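Local coordinates for cytosolic iron-sulfur protein assembly protein 1 (Saccharomyces cerevisiae, PDB 2HES) that serves as an essential WD40-propeller component of the cytosolic iron-sulfur protein assembly machinery, interacts with NAR1 and is required for maturation of extramitochondrial iron-sulfur proteins, at residues D118-L122 / I133-E138; K129-I133 / C145-Q150. All coordinates share one frame; numbering follows the deposited sequence.

Interaction 1. Residues D118-L122 / I133-E138; sequences DGYYL and IWETDE
Y121 and E135 face each other as a non-hydrogen-bonded antiparallel pair at the open end of the hairpin formed by the second and third strands of one blade, in the third WD repeat of this seven-bladed beta-propeller. Their side chains run alongside one another in the same direction. The glutamate can be followed outward. CB lies near CE1 and CD1 of the Y121 ring; CG, swung opposite the backbone N (chi1 -176°), passes 3.7 Å from Y121 CE1; CD keeps beside the same ring atom; and OE2 ends 3.5 Å from Y121 CE1. The carboxylate is turned 26° from the ring plane; the extended chain of a glutamate suits the place because its methylenes lie along the ring carbons while OE2 reaches the phenol end. The tyrosine OH has a weak hydrogen bond to D185, while CD1 of Y121 rests against CG2 of I133.

On the opposite sheet face L122 and W134 form the neighbouring hydrogen-bonded pair, with L122 N giving to W134 O at 2.9 Å and W134 N returning a bond to L122 O. L122 is buried against W115 of the neighbouring inner strand and I103 of the preceding blade, a fitting place for a branched aliphatic chain.

Toward the loop, T136 N binds Y120 O at 2.9 Å. D118 shapes the approach to the strand: its OD1 accepts from Y120 N in an Asx turn, a role for which a short carboxylate is well suited, and G119 adopts a positive phi that a residue without CB tolerates easily. The Y120 ring then sets its edge against the backbone of D137 and E138, CE1 lying 3.8 Å from E138 N. Beyond the direct pairing, one water donates to both G119 O and D137 O, at 2.8 and 2.9 Å.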
ATOM      1  N   ASP A 118      -1.917  10.555  11.689  1.00 23.68           N
ATOM      2  CA  ASP A 118      -1.798  10.938  13.128  1.00 23.76           C
ATOM      3  C   ASP A 118      -1.327   9.779  14.057  1.00 23.63           C
ATOM      4  O   ASP A 118      -1.025   9.999  15.245  1.00 23.29           O
ATOM      5  CB  ASP A 118      -3.073  11.609  13.660  1.00 24.47           C
ATOM      6  CG  ASP A 118      -4.309  10.684  13.695  1.00 24.70           C
ATOM      7  OD1 ASP A 118      -4.218   9.452  13.523  1.00 21.56           O
ATOM      8  OD2 ASP A 118      -5.436  11.222  13.919  1.00 26.64           O
ATOM      9  N   GLY A 119      -1.286   8.567  13.512  1.00 22.27           N
ATOM     10  CA  GLY A 119      -0.755   7.417  14.213  1.00 22.83           C
ATOM     11  C   GLY A 119      -1.723   6.754  15.170  1.00 23.05           C
ATOM     12  O   GLY A 119      -1.356   5.799  15.882  1.00 23.42           O
ATOM     13  N   TYR A 120      -2.961   7.219  15.180  1.00 22.32           N
ATOM     14  CA  TYR A 120      -3.938   6.641  16.105  1.00 23.05           C
ATOM     15  C   TYR A 120      -4.844   5.554  15.570  1.00 21.93           C
ATOM     16  O   TYR A 120      -5.477   4.862  16.341  1.00 22.00           O
ATOM     17  CB  TYR A 120      -4.810   7.713  16.679  1.00 24.27           C
ATOM     18  CG  TYR A 120      -4.096   8.692  17.521  1.00 26.92           C
ATOM     19  CD1 TYR A 120      -3.212   8.273  18.532  1.00 27.42           C
ATOM     20  CD2 TYR A 120      -4.318  10.052  17.345  1.00 29.00           C
ATOM     21  CE1 TYR A 120      -2.547   9.210  19.328  1.00 29.41           C
ATOM     22  CE2 TYR A 120      -3.687  10.978  18.150  1.00 30.57           C
ATOM     23  CZ  TYR A 120      -2.803  10.554  19.132  1.00 30.40           C
ATOM     24  OH  TYR A 120      -2.166  11.506  19.913  1.00 32.90           O
ATOM     25  N   TYR A 121      -4.935   5.418  14.254  1.00 20.97           N
ATOM     26  CA  TYR A 121      -5.872   4.460  13.676  1.00 22.34           C
ATOM     27  C   TYR A 121      -5.087   3.509  12.807  1.00 20.70           C
ATOM     28  O   TYR A 121      -4.176   3.924  12.097  1.00 20.02           O
ATOM     29  CB  TYR A 121      -6.908   5.181  12.816  1.00 24.53           C
ATOM     30  CG  TYR A 121      -7.835   6.065  13.594  1.00 28.53           C
ATOM     31  CD1 TYR A 121      -8.569   5.569  14.678  1.00 30.34           C
ATOM     32  CD2 TYR A 121      -8.009   7.400  13.221  1.00 31.04           C
ATOM     33  CE1 TYR A 121      -9.456   6.412  15.386  1.00 33.78           C
ATOM     34  CE2 TYR A 121      -8.879   8.236  13.917  1.00 35.61           C
ATOM     35  CZ  TYR A 121      -9.587   7.734  15.000  1.00 33.77           C
ATOM     36  OH  TYR A 121     -10.449   8.573  15.681  1.00 36.70           O
ATOM     37  N   LEU A 122      -5.397   2.239  12.966  1.00 21.18           N
ATOM     38  CA  LEU A 122      -4.888   1.179  12.138  1.00 20.39           C
ATOM     39  C   LEU A 122      -6.090   0.538  11.456  1.00 20.40           C
ATOM     40  O   LEU A 122      -7.008   0.046  12.109  1.00 21.32           O
ATOM     41  CB  LEU A 122      -4.127   0.151  13.009  1.00 20.85           C
ATOM     42  CG  LEU A 122      -3.629  -1.085  12.263  1.00 19.36           C
ATOM     43  CD1 LEU A 122      -2.545  -0.683  11.327  1.00 19.86           C
ATOM     44  CD2 LEU A 122      -3.116  -2.208  13.249  1.00 21.90           C
ATOM     45  N   ILE A 133     -11.497  -0.796  11.572  1.00 20.76           N
ATOM     46  CA  ILE A 133     -10.748   0.369  12.065  1.00 20.42           C
ATOM     47  C   ILE A 133     -10.458   0.143  13.535  1.00 20.47           C
ATOM     48  O   ILE A 133     -11.394  -0.130  14.329  1.00 20.98           O
ATOM     49  CB  ILE A 133     -11.497   1.729  11.891  1.00 21.28           C
ATOM     50  CG1 ILE A 133     -11.959   1.960  10.444  1.00 20.58           C
ATOM     51  CG2 ILE A 133     -10.588   2.889  12.332  1.00 20.65           C
ATOM     52  CD1 ILE A 133     -10.853   2.132   9.480  1.00 21.14           C
ATOM     53  N   TRP A 134      -9.178   0.195  13.890  1.00 21.67           N
ATOM     54  CA  TRP A 134      -8.743   0.002  15.284  1.00 22.29           C
ATOM     55  C   TRP A 134      -8.141   1.332  15.758  1.00 22.91           C
ATOM     56  O   TRP A 134      -7.551   2.082  14.969  1.00 22.49           O
ATOM     57  CB  TRP A 134      -7.690  -1.124  15.406  1.00 23.41           C
ATOM     58  CG  TRP A 134      -8.179  -2.544  15.101  1.00 23.44           C
ATOM     59  CD1 TRP A 134      -8.184  -3.181  13.866  1.00 23.82           C
ATOM     60  CD2 TRP A 134      -8.725  -3.495  16.044  1.00 25.07           C
ATOM     61  NE1 TRP A 134      -8.715  -4.457  14.008  1.00 26.25           N
ATOM     62  CE2 TRP A 134      -9.052  -4.670  15.322  1.00 25.58           C
ATOM     63  CE3 TRP A 134      -8.967  -3.463  17.434  1.00 22.62           C
ATOM     64  CZ2 TRP A 134      -9.600  -5.806  15.934  1.00 25.21           C
ATOM     65  CZ3 TRP A 134      -9.526  -4.597  18.040  1.00 24.04           C
ATOM     66  CH2 TRP A 134      -9.822  -5.759  17.288  1.00 25.12           C
ATOM     67  N   GLU A 135      -8.292   1.642  17.052  1.00 22.52           N
ATOM     68  CA  GLU A 135      -7.711   2.873  17.589  1.00 23.69           C
ATOM     69  C   GLU A 135      -6.704   2.542  18.682  1.00 23.48           C
ATOM     70  O   GLU A 135      -6.932   1.643  19.470  1.00 22.54           O
ATOM     71  CB  GLU A 135      -8.805   3.748  18.195  1.00 24.93           C
ATOM     72  CG  GLU A 135      -8.308   5.090  18.689  1.00 29.38           C
ATOM     73  CD  GLU A 135      -9.418   6.052  19.068  1.00 33.77           C
ATOM     74  OE1 GLU A 135     -10.446   5.608  19.615  1.00 36.80           O
ATOM     75  OE2 GLU A 135      -9.237   7.264  18.813  1.00 39.49           O
ATOM     76  N   THR A 136      -5.624   3.303  18.746  1.00 24.88           N
ATOM     77  CA  THR A 136      -4.657   3.175  19.836  1.00 26.35           C
ATOM     78  C   THR A 136      -4.239   4.558  20.329  1.00 27.05           C
ATOM     79  O   THR A 136      -4.727   5.585  19.846  1.00 27.13           O
ATOM     80  CB  THR A 136      -3.437   2.299  19.404  1.00 26.77           C
ATOM     81  OG1 THR A 136      -2.610   1.981  20.542  1.00 29.28           O
ATOM     82  CG2 THR A 136      -2.590   3.000  18.303  1.00 26.31           C
ATOM     83  N   ASP A 137      -3.352   4.606  21.325  1.00 29.74           N
ATOM     84  CA  ASP A 137      -2.940   5.904  21.821  1.00 31.28           C
ATOM     85  C   ASP A 137      -1.463   6.078  21.503  1.00 32.39           C
ATOM     86  O   ASP A 137      -0.859   5.261  20.770  1.00 30.86           O
ATOM     87  CB  ASP A 137      -3.223   6.045  23.327  1.00 31.82           C
ATOM     88  CG  ASP A 137      -2.404   5.076  24.174  1.00 33.76           C
ATOM     89  OD1 ASP A 137      -1.441   4.457  23.663  1.00 35.98           O
ATOM     90  OD2 ASP A 137      -2.724   4.943  25.367  1.00 36.98           O
ATOM     91  N   GLU A 138      -0.898   7.146  22.068  1.00 33.80           N
ATOM     92  CA  GLU A 138       0.493   7.504  21.906  1.00 35.79           C
ATOM     93  C   GLU A 138       1.401   6.282  22.014  1.00 35.30           C
ATOM     94  O   GLU A 138       2.420   6.200  21.337  1.00 35.22           O
ATOM     95  CB  GLU A 138       0.891   8.544  22.974  1.00 35.89           C
ATOM     96  CG  GLU A 138      -0.165   9.650  23.221  1.00 39.56           C
ATOM     97  CD  GLU A 138       0.450  10.960  23.740  1.00 38.67           C
ATOM     98  OE1 GLU A 138       1.698  11.061  23.757  1.00 44.39           O
ATOM     99  OE2 GLU A 138      -0.307  11.879  24.135  1.00 41.16           O
TER
HETATM  100  O   HOH W   1       0.188   5.940  18.191  1.00 37.96           O

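Interaction 2. Residues K129-I133 / C145-Q150; sequences KSVWI and CISVLQ
I133 and L149 make the apolar centre of this antiparallel hairpin, which joins the third strand of the propeller blade to its outermost strand: CG1 of the isoleucine meets CD1 of the leucine at 3.8 Å. On the other branch, I133 CG2 touches CD1 of I146, and W187 of the next blade packs on all three aliphatic residues. V131 continues the buried face, its CB against that of L149; beta-branched and aliphatic chains suit this layer between two blades.

The other face carries W132 and V148. CG2 of the valine sits over the indole six-membered ring in a CH-pi contact, 3.8 Å from the centroid and 11° off its normal, while CG1 approaches NE1. With CG opposite its carbonyl carbon (chi1 -69°), the indole also reaches C145, whose SG comes obliquely to within 3.6 Å of CE3. Replacing W132 with an alanine would probably leave the V148 methyls and the C145 sulfur without their aromatic partner.

The backbone binds V131 to L149 in both directions, and I133 N to S147 O. Opposite I133, I146 and S147 form a classic beta bulge: I133 O accepts from I146 N at 2.8 Å and weakly from S147 N at 3.4 Å. At the polar end, S130 OG turns to D128, and a water donates to K129 O (2.7 Å) and L149 O.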
ATOM      1  N   LYS A 129     -14.272  -9.451   2.990  1.00 24.39           N
ATOM      2  CA  LYS A 129     -15.013  -8.323   2.386  1.00 24.49           C
ATOM      3  C   LYS A 129     -15.088  -7.095   3.300  1.00 23.10           C
ATOM      4  O   LYS A 129     -15.687  -6.089   2.933  1.00 23.48           O
ATOM      5  CB  LYS A 129     -16.415  -8.717   1.848  1.00 24.46           C
ATOM      6  CG  LYS A 129     -16.499 -10.113   1.165  1.00 24.84           C
ATOM      7  CD  LYS A 129     -17.980 -10.434   0.877  1.00 26.41           C
ATOM      8  CE  LYS A 129     -18.168 -11.755   0.119  1.00 31.22           C
ATOM      9  NZ  LYS A 129     -17.874 -12.986   0.930  1.00 36.47           N
ATOM     10  N   SER A 130     -14.458  -7.156   4.471  1.00 23.50           N
ATOM     11  CA  SER A 130     -14.547  -6.024   5.386  1.00 23.13           C
ATOM     12  C   SER A 130     -13.255  -5.225   5.527  1.00 23.27           C
ATOM     13  O   SER A 130     -12.151  -5.661   5.157  1.00 22.83           O
ATOM     14  CB  SER A 130     -14.970  -6.482   6.780  1.00 24.28           C
ATOM     15  OG  SER A 130     -13.864  -7.146   7.377  1.00 27.89           O
ATOM     16  N   VAL A 131     -13.443  -4.051   6.129  1.00 22.59           N
ATOM     17  CA  VAL A 131     -12.376  -3.166   6.575  1.00 22.24           C
ATOM     18  C   VAL A 131     -12.714  -2.887   8.043  1.00 21.43           C
ATOM     19  O   VAL A 131     -13.829  -2.462   8.362  1.00 20.34           O
ATOM     20  CB  VAL A 131     -12.363  -1.847   5.747  1.00 22.54           C
ATOM     21  CG1 VAL A 131     -11.274  -0.880   6.268  1.00 23.67           C
ATOM     22  CG2 VAL A 131     -12.064  -2.159   4.269  1.00 25.33           C
ATOM     23  N   TRP A 132     -11.753  -3.175   8.907  1.00 21.79           N
ATOM     24  CA  TRP A 132     -11.829  -2.858  10.340  1.00 21.72           C
ATOM     25  C   TRP A 132     -10.984  -1.635  10.662  1.00 21.59           C
ATOM     26  O   TRP A 132      -9.896  -1.433  10.092  1.00 20.62           O
ATOM     27  CB  TRP A 132     -11.399  -4.073  11.163  1.00 22.21           C
ATOM     28  CG  TRP A 132     -12.363  -5.249  11.123  1.00 23.11           C
ATOM     29  CD1 TRP A 132     -13.011  -5.786  10.011  1.00 23.29           C
ATOM     30  CD2 TRP A 132     -12.745  -6.061  12.229  1.00 22.93           C
ATOM     31  NE1 TRP A 132     -13.785  -6.859  10.396  1.00 22.46           N
ATOM     32  CE2 TRP A 132     -13.634  -7.052  11.742  1.00 22.93           C
ATOM     33  CE3 TRP A 132     -12.431  -6.037  13.605  1.00 24.34           C
ATOM     34  CZ2 TRP A 132     -14.221  -8.011  12.577  1.00 23.35           C
ATOM     35  CZ3 TRP A 132     -13.008  -7.005  14.440  1.00 23.23           C
ATOM     36  CH2 TRP A 132     -13.889  -7.980  13.918  1.00 23.97           C
ATOM     37  N   ILE A 133     -11.497  -0.796  11.572  1.00 20.76           N
ATOM     38  CA  ILE A 133     -10.748   0.369  12.065  1.00 20.42           C
ATOM     39  C   ILE A 133     -10.458   0.143  13.535  1.00 20.47           C
ATOM     40  O   ILE A 133     -11.394  -0.130  14.329  1.00 20.98           O
ATOM     41  CB  ILE A 133     -11.497   1.729  11.891  1.00 21.28           C
ATOM     42  CG1 ILE A 133     -11.959   1.960  10.444  1.00 20.58           C
ATOM     43  CG2 ILE A 133     -10.588   2.889  12.332  1.00 20.65           C
ATOM     44  CD1 ILE A 133     -10.853   2.132   9.480  1.00 21.14           C
ATOM     45  N   CYS A 145     -11.409  -1.823  18.735  1.00 25.41           N
ATOM     46  CA  CYS A 145     -12.063  -1.832  17.437  1.00 25.23           C
ATOM     47  C   CYS A 145     -13.165  -0.814  17.447  1.00 25.35           C
ATOM     48  O   CYS A 145     -14.119  -0.930  18.240  1.00 26.59           O
ATOM     49  CB  CYS A 145     -12.624  -3.213  17.101  1.00 25.59           C
ATOM     50  SG  CYS A 145     -13.434  -3.153  15.503  1.00 26.45           S
ATOM     51  N   ILE A 146     -13.065   0.198  16.590  1.00 24.12           N
ATOM     52  CA  ILE A 146     -14.104   1.221  16.634  1.00 24.91           C
ATOM     53  C   ILE A 146     -15.133   1.139  15.498  1.00 24.11           C
ATOM     54  O   ILE A 146     -16.236   1.697  15.587  1.00 24.66           O
ATOM     55  CB  ILE A 146     -13.528   2.608  16.706  1.00 25.97           C
ATOM     56  CG1 ILE A 146     -12.590   2.858  15.551  1.00 26.95           C
ATOM     57  CG2 ILE A 146     -12.808   2.832  18.033  1.00 27.39           C
ATOM     58  CD1 ILE A 146     -12.423   4.340  15.236  1.00 29.26           C
ATOM     59  N   SER A 147     -14.757   0.478  14.407  1.00 22.44           N
ATOM     60  CA  SER A 147     -15.709   0.253  13.312  1.00 22.86           C
ATOM     61  C   SER A 147     -15.405  -1.002  12.511  1.00 21.17           C
ATOM     62  O   SER A 147     -14.244  -1.411  12.378  1.00 20.97           O
ATOM     63  CB  SER A 147     -15.763   1.468  12.382  1.00 24.15           C
ATOM     64  OG  SER A 147     -16.776   1.242  11.431  1.00 29.45           O
ATOM     65  N   VAL A 148     -16.468  -1.628  12.026  1.00 20.74           N
ATOM     66  CA  VAL A 148     -16.382  -2.814  11.175  1.00 20.58           C
ATOM     67  C   VAL A 148     -17.165  -2.482   9.910  1.00 20.55           C
ATOM     68  O   VAL A 148     -18.406  -2.327   9.960  1.00 20.71           O
ATOM     69  CB  VAL A 148     -16.970  -4.049  11.863  1.00 21.51           C
ATOM     70  CG1 VAL A 148     -16.962  -5.229  10.891  1.00 22.17           C
ATOM     71  CG2 VAL A 148     -16.144  -4.437  13.072  1.00 22.31           C
ATOM     72  N   LEU A 149     -16.445  -2.370   8.787  1.00 20.12           N
ATOM     73  CA  LEU A 149     -16.967  -1.695   7.602  1.00 20.32           C
ATOM     74  C   LEU A 149     -17.162  -2.726   6.507  1.00 21.78           C
ATOM     75  O   LEU A 149     -16.183  -3.275   5.965  1.00 20.38           O
ATOM     76  CB  LEU A 149     -15.974  -0.651   7.141  1.00 19.18           C
ATOM     77  CG  LEU A 149     -15.780   0.468   8.149  1.00 20.19           C
ATOM     78  CD1 LEU A 149     -14.568   1.266   7.778  1.00 21.19           C
ATOM     79  CD2 LEU A 149     -17.097   1.320   8.211  1.00 20.16           C
ATOM     80  N   GLN A 150     -18.434  -3.021   6.253  1.00 22.70           N
ATOM     81  CA  GLN A 150     -18.809  -4.147   5.385  1.00 23.75           C
ATOM     82  C   GLN A 150     -19.686  -3.632   4.264  1.00 25.09           C
ATOM     83  O   GLN A 150     -20.913  -3.715   4.332  1.00 23.67           O
ATOM     84  CB  GLN A 150     -19.530  -5.215   6.236  1.00 25.55           C
ATOM     85  CG  GLN A 150     -18.672  -5.760   7.358  1.00 27.95           C
ATOM     86  CD  GLN A 150     -19.295  -6.957   8.039  1.00 32.38           C
ATOM     87  OE1 GLN A 150     -19.695  -6.880   9.201  1.00 34.86           O
ATOM     88  NE2 GLN A 150     -19.413  -8.066   7.308  1.00 35.63           N
TER
HETATM   89  O   HOH W   2     -16.146  -3.460   3.095  1.00 20.19           O

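Both interactions hold strand 131-135, pairing it with strand 121-126 in interaction 1 and with strand 144-149 in interaction 2, so together they span three of the four strands of one blade. They share I133 and meet where Y121 CE1 packs against I146 CD1. Each combines buried and more exposed residues. Interaction 1 lies at the open end of its hairpin, away from the connecting turn, and relies on an Asx turn, tyrosine edges and a carboxylate; its buried leucine faces the preceding blade. Interaction 2 includes the blade's outermost strand: its aliphatic face is covered largely by the following blade, whereas its indole, valine and sulfur cluster lies on the more exposed side.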